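Local coordinates for histidine utilization repressor (Pseudomonas syringae pv. tomato, PDB 2PKH), which probably represses the histidine utilization operon by binding its hutP region in the absence of inducer, this chain being the repressor's C-terminal UTRA domain, at residues Val15-Ala21 / Gln35-Leu41; Val93-Ala98 / Ala110-Leu116; Val83-Thr87 / Thr121-Arg125. All coordinates share one frame; numbering follows the deposited sequence.

Contact 1 (Val15-Ala21 / Gln35-Leu41). With EDO (1,2-ethanediol), chain O.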
loop_
_atom_site.group_PDB
_atom_site.type_symbol
_atom_site.label_atom_id
_atom_site.label_comp_id
_atom_site.label_asym_id
_atom_site.label_seq_id
_atom_site.Cartn_x
_atom_site.Cartn_y
_atom_site.Cartn_z
ATOM N N VAL B 15 26.191 -3.556 -17.368
ATOM C CA VAL B 15 26.151 -4.990 -17.665
ATOM C C VAL B 15 24.873 -5.318 -18.416
ATOM O O VAL B 15 23.767 -4.844 -18.112
ATOM C CB VAL B 15 26.284 -5.840 -16.351
ATOM C CG1 VAL B 15 26.172 -7.314 -16.607
ATOM C CG2 VAL B 15 27.608 -5.536 -15.719
ATOM N N LEU B 16 25.026 -6.037 -19.503
ATOM C CA LEU B 16 23.884 -6.663 -20.216
ATOM C C LEU B 16 24.382 -7.947 -20.929
ATOM O O LEU B 16 24.945 -7.870 -22.020
ATOM C CB LEU B 16 23.265 -5.693 -21.242
ATOM C CG LEU B 16 21.936 -6.164 -21.904
ATOM C CD1 LEU B 16 20.767 -6.297 -20.982
ATOM C CD2 LEU B 16 21.604 -5.184 -23.009
ATOM N N LYS B 17 24.081 -9.103 -20.318
ATOM C CA LYS B 17 24.740 -10.411 -20.694
ATOM C C LYS B 17 23.964 -11.616 -20.246
ATOM O O LYS B 17 23.184 -11.568 -19.274
ATOM C CB LYS B 17 26.143 -10.497 -20.121
ATOM C CG LYS B 17 26.297 -10.730 -18.638
ATOM C CD LYS B 17 27.698 -10.272 -18.235
ATOM C CE LYS B 17 28.034 -10.364 -16.703
ATOM N NZ LYS B 17 28.297 -11.816 -16.465
ATOM N N GLU B 18 24.170 -12.717 -20.971
ATOM C CA GLU B 18 23.656 -13.982 -20.543
ATOM C C GLU B 18 24.705 -14.617 -19.661
ATOM O O GLU B 18 25.896 -14.481 -19.939
ATOM C CB GLU B 18 23.508 -14.822 -21.804
ATOM C CG GLU B 18 22.797 -16.063 -21.616
ATOM C CD GLU B 18 22.662 -16.807 -22.963
ATOM O OE1 GLU B 18 22.295 -16.203 -24.021
ATOM O OE2 GLU B 18 22.950 -17.987 -22.932
ATOM N N GLU B 19 24.288 -15.346 -18.622
ATOM C CA GLU B 19 25.257 -16.057 -17.781
ATOM C C GLU B 19 24.511 -17.214 -17.112
ATOM O O GLU B 19 23.290 -17.244 -17.129
ATOM C CB GLU B 19 25.800 -15.125 -16.719
ATOM C CG GLU B 19 24.607 -14.556 -15.863
ATOM C CD GLU B 19 24.996 -13.457 -14.921
ATOM O OE1 GLU B 19 25.557 -12.474 -15.428
ATOM O OE2 GLU B 19 24.669 -13.494 -13.700
ATOM N N ALA B 20 25.236 -18.122 -16.457
ATOM C CA ALA B 20 24.595 -19.159 -15.606
ATOM C C ALA B 20 23.849 -18.554 -14.389
ATOM O O ALA B 20 24.312 -17.580 -13.736
ATOM C CB ALA B 20 25.674 -20.260 -15.140
ATOM N N ALA B 21 22.714 -19.147 -14.040
ATOM C CA ALA B 21 21.953 -18.707 -12.906
ATOM C C ALA B 21 22.851 -18.682 -11.699
ATOM O O ALA B 21 22.827 -17.727 -10.926
ATOM C CB ALA B 21 20.746 -19.677 -12.614
ATOM N N GLN B 35 21.387 -23.189 -15.619
ATOM C CA GLN B 35 20.502 -22.663 -16.658
ATOM C C GLN B 35 20.834 -21.212 -16.950
ATOM O O GLN B 35 21.302 -20.500 -16.075
ATOM C CB GLN B 35 19.061 -22.712 -16.175
ATOM C CG GLN B 35 18.168 -23.228 -17.230
ATOM C CD GLN B 35 17.100 -24.152 -16.688
ATOM O OE1 GLN B 35 16.798 -25.191 -17.301
ATOM N NE2 GLN B 35 16.527 -23.803 -15.547
ATOM N N ARG B 36 20.587 -20.772 -18.178
ATOM C CA ARG B 36 20.964 -19.422 -18.559
ATOM C C ARG B 36 19.912 -18.384 -18.174
ATOM O O ARG B 36 18.707 -18.613 -18.310
ATOM C CB ARG B 36 21.294 -19.289 -20.022
ATOM C CG ARG B 36 21.931 -20.538 -20.712
ATOM C CD ARG B 36 23.073 -21.217 -19.934
ATOM N NE ARG B 36 24.220 -20.415 -19.487
ATOM C CZ ARG B 36 24.800 -19.408 -20.141
ATOM N NH1 ARG B 36 25.883 -18.838 -19.617
ATOM N NH2 ARG B 36 24.331 -18.993 -21.315
ATOM N N VAL B 37 20.402 -17.268 -17.662
ATOM C CA VAL B 37 19.555 -16.171 -17.231
ATOM C C VAL B 37 20.135 -14.939 -17.911
ATOM O O VAL B 37 21.309 -14.946 -18.331
ATOM C CB VAL B 37 19.576 -15.928 -15.696
ATOM C CG1 VAL B 37 18.961 -17.111 -14.930
ATOM C CG2 VAL B 37 20.956 -15.534 -15.183
ATOM N N PHE B 38 19.340 -13.892 -18.028
ATOM C CA PHE B 38 19.884 -12.592 -18.508
ATOM C C PHE B 38 20.100 -11.653 -17.359
ATOM O O PHE B 38 19.358 -11.706 -16.386
ATOM C CB PHE B 38 18.927 -11.952 -19.523
ATOM C CG PHE B 38 18.643 -12.804 -20.714
ATOM C CD1 PHE B 38 19.674 -13.518 -21.336
ATOM C CD2 PHE B 38 17.373 -12.800 -21.285
ATOM C CE1 PHE B 38 19.456 -14.228 -22.515
ATOM C CE2 PHE B 38 17.139 -13.510 -22.460
ATOM C CZ PHE B 38 18.178 -14.240 -23.080
ATOM N N HIS B 39 21.138 -10.833 -17.445
ATOM C CA HIS B 39 21.603 -10.072 -16.288
ATOM C C HIS B 39 21.892 -8.637 -16.789
ATOM O O HIS B 39 22.688 -8.463 -17.697
ATOM C CB HIS B 39 22.911 -10.708 -15.756
ATOM C CG HIS B 39 23.511 -9.968 -14.604
ATOM N ND1 HIS B 39 24.819 -10.126 -14.204
ATOM C CD2 HIS B 39 23.014 -8.963 -13.858
ATOM C CE1 HIS B 39 25.085 -9.280 -13.234
ATOM N NE2 HIS B 39 23.993 -8.593 -12.972
ATOM N N SER B 40 21.244 -7.636 -16.199
ATOM C CA SER B 40 21.545 -6.300 -16.474
ATOM C C SER B 40 21.974 -5.588 -15.153
ATOM O O SER B 40 21.421 -5.853 -14.090
ATOM C CB SER B 40 20.337 -5.553 -17.155
ATOM O OG SER B 40 19.149 -5.555 -16.315
ATOM N N LEU B 41 22.940 -4.690 -15.252
ATOM C CA LEU B 41 23.284 -3.789 -14.111
ATOM C C LEU B 41 23.274 -2.383 -14.682
ATOM O O LEU B 41 24.039 -2.054 -15.610
ATOM C CB LEU B 41 24.668 -4.135 -13.491
ATOM C CG LEU B 41 24.801 -3.451 -12.097
ATOM C CD1 LEU B 41 25.805 -4.300 -11.257
ATOM C CD2 LEU B 41 25.212 -2.096 -12.329
HETATM C C1 EDO O . 27.876 -12.347 -12.955
HETATM O O1 EDO O . 26.652 -12.120 -12.208
HETATM C C2 EDO O . 28.353 -11.075 -13.686
HETATM O O2 EDO O . 28.822 -10.037 -12.783
#

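Contact 2 (Val93-Ala98 / Ala110-Leu116)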
loop_
_atom_site.group_PDB
_atom_site.type_symbol
_atom_site.label_atom_id
_atom_site.label_comp_id
_atom_site.label_asym_id
_atom_site.label_seq_id
_atom_site.Cartn_x
_atom_site.Cartn_y
_atom_site.Cartn_z
ATOM N N VAL B 93 13.574 -5.316 2.574
ATOM C CA VAL B 93 14.192 -3.984 2.667
ATOM C C VAL B 93 15.060 -3.954 3.915
ATOM O O VAL B 93 14.564 -4.314 4.998
ATOM C CB VAL B 93 13.110 -2.935 2.780
ATOM C CG1 VAL B 93 13.724 -1.497 2.845
ATOM C CG2 VAL B 93 12.118 -3.077 1.638
ATOM N N GLU B 94 16.312 -3.484 3.731
ATOM C CA GLU B 94 17.383 -3.493 4.694
ATOM C C GLU B 94 18.142 -2.172 4.590
ATOM O O GLU B 94 18.159 -1.545 3.544
ATOM C CB GLU B 94 18.357 -4.635 4.306
ATOM C CG GLU B 94 17.923 -5.969 4.860
ATOM C CD GLU B 94 18.787 -7.123 4.371
ATOM O OE1 GLU B 94 18.714 -7.447 3.178
ATOM O OE2 GLU B 94 19.474 -7.732 5.222
ATOM N N ALA B 95 18.794 -1.800 5.674
ATOM C CA ALA B 95 19.759 -0.704 5.656
ATOM C C ALA B 95 21.154 -1.332 5.769
ATOM O O ALA B 95 21.494 -2.112 6.702
ATOM C CB ALA B 95 19.476 0.287 6.834
ATOM N N ILE B 96 21.980 -0.955 4.826
ATOM C CA ILE B 96 23.336 -1.476 4.766
ATOM C C ILE B 96 24.320 -0.390 4.381
ATOM O O ILE B 96 23.932 0.710 3.936
ATOM C CB ILE B 96 23.403 -2.609 3.675
ATOM C CG1 ILE B 96 23.219 -1.987 2.289
ATOM C CG2 ILE B 96 22.394 -3.824 4.048
ATOM C CD1 ILE B 96 23.712 -2.863 1.096
ATOM N N LEU B 97 25.601 -0.729 4.497
ATOM C CA LEU B 97 26.694 0.042 3.818
ATOM C C LEU B 97 27.036 -0.583 2.437
ATOM O O LEU B 97 27.056 -1.803 2.300
ATOM C CB LEU B 97 27.944 0.088 4.710
ATOM C CG LEU B 97 27.878 0.878 6.004
ATOM C CD1 LEU B 97 29.219 0.931 6.778
ATOM C CD2 LEU B 97 27.356 2.309 5.698
ATOM N N ALA B 98 27.239 0.235 1.385
ATOM C CA ALA B 98 27.558 -0.374 0.106
ATOM C C ALA B 98 29.019 -0.862 0.056
ATOM O O ALA B 98 29.871 -0.443 0.869
ATOM C CB ALA B 98 27.281 0.647 -1.025
ATOM N N ALA B 110 31.781 6.331 1.722
ATOM C CA ALA B 110 31.838 4.905 2.097
ATOM C C ALA B 110 30.901 4.646 3.293
ATOM O O ALA B 110 30.256 3.630 3.388
ATOM C CB ALA B 110 33.356 4.500 2.387
ATOM N N GLY B 111 30.807 5.577 4.207
ATOM C CA GLY B 111 29.919 5.394 5.379
ATOM C C GLY B 111 28.419 5.804 5.187
ATOM O O GLY B 111 27.613 5.820 6.149
ATOM N N GLU B 112 28.019 6.168 3.965
ATOM C CA GLU B 112 26.589 6.539 3.679
ATOM C C GLU B 112 25.699 5.301 3.839
ATOM O O GLU B 112 25.964 4.302 3.181
ATOM C CB GLU B 112 26.428 6.994 2.214
ATOM C CG GLU B 112 24.920 7.057 1.625
ATOM C CD GLU B 112 24.252 8.362 1.983
ATOM O OE1 GLU B 112 24.822 9.083 2.807
ATOM O OE2 GLU B 112 23.203 8.677 1.422
ATOM N N PRO B 113 24.629 5.396 4.668
ATOM C CA PRO B 113 23.668 4.331 4.826
ATOM C C PRO B 113 22.856 4.270 3.559
ATOM O O PRO B 113 22.436 5.314 3.029
ATOM C CB PRO B 113 22.793 4.835 5.970
ATOM C CG PRO B 113 22.948 6.432 5.847
ATOM C CD PRO B 113 24.374 6.516 5.638
ATOM N N CYS B 114 22.705 3.039 3.059
ATOM C CA CYS B 114 22.023 2.800 1.795
ATOM C C CYS B 114 20.788 1.933 2.093
ATOM O O CYS B 114 20.792 1.135 2.979
ATOM C CB CYS B 114 22.899 2.098 0.775
ATOM S SG CYS B 114 24.220 3.160 0.169
ATOM N N LEU B 115 19.742 2.164 1.317
ATOM C CA LEU B 115 18.536 1.422 1.437
ATOM C C LEU B 115 18.706 0.285 0.380
ATOM O O LEU B 115 18.819 0.572 -0.826
ATOM C CB LEU B 115 17.350 2.308 1.047
ATOM C CG LEU B 115 15.940 1.757 1.351
ATOM C CD1 LEU B 115 15.765 1.529 2.854
ATOM C CD2 LEU B 115 14.807 2.656 0.784
ATOM N N LEU B 116 18.660 -0.947 0.840
ATOM C CA LEU B 116 18.764 -2.106 -0.010
ATOM C C LEU B 116 17.405 -2.748 -0.134
ATOM O O LEU B 116 16.755 -3.066 0.879
ATOM C CB LEU B 116 19.754 -3.109 0.601
ATOM C CG LEU B 116 19.876 -4.442 -0.207
ATOM C CD1 LEU B 116 20.522 -4.178 -1.576
ATOM C CD2 LEU B 116 20.719 -5.395 0.565
HETATM O O HOH W 1 27.859 2.875 2.107
HETATM O O HOH W 2 31.324 1.270 2.427
#

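Contact 3 (Val83-Thr87 / Thr121-Arg125)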
loop_
_atom_site.group_PDB
_atom_site.type_symbol
_atom_site.label_atom_id
_atom_site.label_comp_id
_atom_site.label_asym_id
_atom_site.label_seq_id
_atom_site.Cartn_x
_atom_site.Cartn_y
_atom_site.Cartn_z
ATOM N N VAL B 83 6.130 -7.642 -21.760
ATOM C CA VAL B 83 6.427 -8.959 -22.275
ATOM C C VAL B 83 5.515 -9.986 -21.634
ATOM O O VAL B 83 5.126 -10.951 -22.259
ATOM C CB VAL B 83 7.904 -9.313 -21.964
ATOM C CG1 VAL B 83 8.095 -10.827 -21.931
ATOM C CG2 VAL B 83 8.792 -8.697 -22.985
ATOM N N ALA B 84 5.163 -9.771 -20.361
ATOM C CA ALA B 84 4.376 -10.757 -19.628
ATOM C C ALA B 84 3.573 -10.049 -18.558
ATOM O O ALA B 84 4.001 -9.020 -18.046
ATOM C CB ALA B 84 5.289 -11.758 -19.002
ATOM N N PRO B 85 2.389 -10.578 -18.221
ATOM C CA PRO B 85 1.638 -9.932 -17.118
ATOM C C PRO B 85 2.251 -10.180 -15.747
ATOM O O PRO B 85 2.398 -11.316 -15.337
ATOM C CB PRO B 85 0.238 -10.565 -17.196
ATOM C CG PRO B 85 0.399 -11.778 -17.998
ATOM C CD PRO B 85 1.664 -11.723 -18.803
ATOM N N LEU B 86 2.633 -9.116 -15.058
ATOM C CA LEU B 86 3.362 -9.254 -13.792
ATOM C C LEU B 86 2.319 -9.210 -12.715
ATOM O O LEU B 86 1.603 -8.245 -12.618
ATOM C CB LEU B 86 4.405 -8.130 -13.660
ATOM C CG LEU B 86 5.480 -8.184 -14.809
ATOM C CD1 LEU B 86 6.415 -7.089 -14.576
ATOM C CD2 LEU B 86 6.221 -9.576 -14.948
ATOM N N THR B 87 2.177 -10.252 -11.938
ATOM C CA THR B 87 0.964 -10.407 -11.075
ATOM C C THR B 87 1.223 -10.291 -9.582
ATOM O O THR B 87 0.297 -10.129 -8.779
ATOM C CB THR B 87 0.376 -11.805 -11.294
ATOM O OG1 THR B 87 1.412 -12.777 -11.119
ATOM C CG2 THR B 87 -0.105 -11.935 -12.715
ATOM N N THR B 121 9.630 -10.817 -8.910
ATOM C CA THR B 121 8.316 -10.518 -9.503
ATOM C C THR B 121 7.904 -11.783 -10.260
ATOM O O THR B 121 8.735 -12.357 -11.040
ATOM C CB THR B 121 8.416 -9.333 -10.469
ATOM O OG1 THR B 121 8.868 -8.189 -9.693
ATOM C CG2 THR B 121 7.092 -9.014 -11.241
ATOM N N TRP B 122 6.638 -12.138 -10.103
ATOM C CA TRP B 122 6.074 -13.333 -10.730
ATOM C C TRP B 122 5.120 -12.936 -11.834
ATOM O O TRP B 122 4.514 -11.860 -11.786
ATOM C CB TRP B 122 5.251 -14.158 -9.742
ATOM C CG TRP B 122 6.069 -14.906 -8.789
ATOM C CD1 TRP B 122 6.436 -16.235 -8.875
ATOM C CD2 TRP B 122 6.608 -14.415 -7.561
ATOM N NE1 TRP B 122 7.187 -16.577 -7.776
ATOM C CE2 TRP B 122 7.337 -15.468 -6.974
ATOM C CE3 TRP B 122 6.600 -13.170 -6.936
ATOM C CZ2 TRP B 122 8.014 -15.324 -5.772
ATOM C CZ3 TRP B 122 7.296 -13.019 -5.718
ATOM C CH2 TRP B 122 7.989 -14.085 -5.150
ATOM N N SER B 123 4.993 -13.823 -12.830
ATOM C CA SER B 123 3.896 -13.756 -13.790
ATOM C C SER B 123 3.135 -15.023 -13.574
ATOM O O SER B 123 3.571 -16.065 -14.076
ATOM C CB SER B 123 4.391 -13.713 -15.255
ATOM O OG SER B 123 3.273 -13.698 -16.164
ATOM N N GLY B 124 2.000 -14.949 -12.844
ATOM C CA GLY B 124 1.291 -16.157 -12.389
ATOM C C GLY B 124 2.110 -16.863 -11.316
ATOM O O GLY B 124 2.484 -16.261 -10.286
ATOM N N ARG B 125 2.439 -18.137 -11.537
ATOM C CA ARG B 125 3.329 -18.810 -10.585
ATOM C C ARG B 125 4.794 -18.888 -11.134
ATOM O O ARG B 125 5.639 -19.536 -10.509
ATOM C CB ARG B 125 2.806 -20.230 -10.245
ATOM C CG ARG B 125 1.678 -20.390 -9.175
ATOM C CD ARG B 125 1.642 -21.850 -8.482
ATOM N NE ARG B 125 0.933 -22.867 -9.295
ATOM C CZ ARG B 125 1.472 -23.534 -10.328
ATOM N NH1 ARG B 125 2.768 -23.367 -10.678
ATOM N NH2 ARG B 125 0.709 -24.371 -11.039
HETATM O O HOH W 3 1.256 -14.227 -9.124
#

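Contact 1 (Val15-Ala21 / Gln35-Leu41)
The His39 imidazole has Val15 CG1 over one face, a CH-pi contact 4.1 Å from the ring centroid, and Glu19 OE1 at its edge. ND1 donates to Glu19 OE1 over 2.7 Å, close to the ring plane; the oxygen is met on its syn side but tilted out of the carboxylate plane, with carboxylate and ring planes 81° apart. Glu19 reaches the ring because its CG stands between backbone N and carbonyl carbon (chi1 57°) and the chain then runs extended. Phe38, on the other face of the sheet, has Glu18 OE1 at its ring edge, 3.8 Å from CE1. The Arg36 guanidinium lays one face over the Glu19 carbonyl; its approach to the Glu18 carboxylate is too short to be trusted.

Between these two faces, strand 9-20, outermost within this chain in the UTRA-domain sheet, pairs antiparallel with strand 36-46. A 1,2-ethanediol, probably from the crystallisation liquor, donates from O1 to Glu19 OE2 over 2.8 Å. Asp55 OD1, on strand 49-59, is hydrogen-bonded to His39 NE2, and Phe57 stacks with the ring. Two histidine-carboxylate hydrogen bonds and two ring contacts thus fix His39; the carboxylates would probably favour its protonated form, the nearby, less surely placed Lys17 ammonium working against this.

Contact 2 (Val93-Ala98 / Ala110-Leu116)
Ile96 and Leu116 meet through methyl groups, Ile96 CD1 lying 4.0 Å from Leu116 CD2 as the two side chains cross at a slant. Ile96 turns CG1 toward the opposite strand by placing it between its own N and carbonyl carbon (chi1 68°). On the same face Glu94 runs alongside Leu116, pointing the same way, so that the leucine is flanked by an aliphatic neighbour and an acidic one. The other face carries Val93 CG1 against Leu115 CD1 at 3.6 Å.

These side chains are set in register by an antiparallel ladder. Glu94 and Leu116 exchange two backbone hydrogen bonds, and Ile96 and Cys114 exchange two more, Cys114 N reaching Ile96 O over 2.8 Å. Past Ile96 the chains separate and water takes over: one molecule accepts from Ala98 N and donates to both Ala110 O and Glu112 O, the last at 2.6 Å, while a second links Ala98 O to Ala110 O. Leu97 CD2 lies over the same turn, 3.5 Å from Gly111 O.

Farther out, Arg118 forms a salt bridge with Glu94 OE1, and Ile134 of strand 126-136 packs on Ile96. Strand 88-97 is outermost within this chain in the UTRA-domain sheet, but a strand of the second subunit pairs antiparallel with Val93 and extends it; Pro113 packs on Pro113 of that subunit. The contact exemplifies a strand pair whose parting ends are bridged by water: direct backbone N-H...O hydrogen bonds and hydrocarbon packing give way to solvent, which satisfies Ala98 N and the Ala110 and Glu112 carbonyls.

Contact 3 (Val83-Thr87 / Thr121-Arg125)
A loop grips the end of a strand here: Pro85, Leu86 and Thr87, between helix 76-83 and strand 88-97, meet Thr121-Gly124 where strand 113-123 runs out into the hairpin turn to its antiparallel neighbour 126-136 in the UTRA-domain sheet. The touching parts run nearly perpendicular, 92° apart, and three direct hydrogen bonds join them. Ser123 OG donates to Pro85 O over 2.7 Å, arriving tilted from the carbonyl plane; the hydroxyl extends that far because OG stands opposite the backbone N (chi1 178°). Thr87 N donates to Trp122 O over 2.8 Å in a fairly straight bond of 164° at the hydrogen. The third bond uses the threonine hydroxyl, with Gly124 N donating to Thr87 OG1 at 2.8 Å. A water accepts from that hydroxyl and donates to Gly124 O at 2.6 Å, so both peptide polar atoms of the glycine are engaged.

The apolar part is small. Thr121 CG2 meets the Leu86 side chain at about a right angle, 3.7 Å from CB and nearly as close to both methyls. Tyr77 of helix 76-83 and Val128 of strand 126-136 also pack on Leu86. The Thr87 backbone is hydrogen-bonded to the second subunit as well, and Lys148 of that subunit packs on Thr121. The contact, mainly polar, illustrates how one hydroxyl used two ways, accepting from a peptide and donating to water, ties a loop to a hairpin turn.

How the contacts relate
From the N terminus, contact 1 comes first: strand 9-20 leads through helix 22-29 and back into strand 36-46, closing a loop along one edge of the antiparallel sheet. The chain has left it well before the next contact opens. Contact 3 begins after helix 76-83 and closes only at 121-125; within that span strand 88-97, helix 100-106 and strand 113-123 form the shorter loop of contact 2. Contacts 2 and 3 therefore nest, share strand 113-123 and both touch the second subunit, yet their centres lie about 29 Å apart. No two contacts touch; the common sheet joins all three within the UTRA domain.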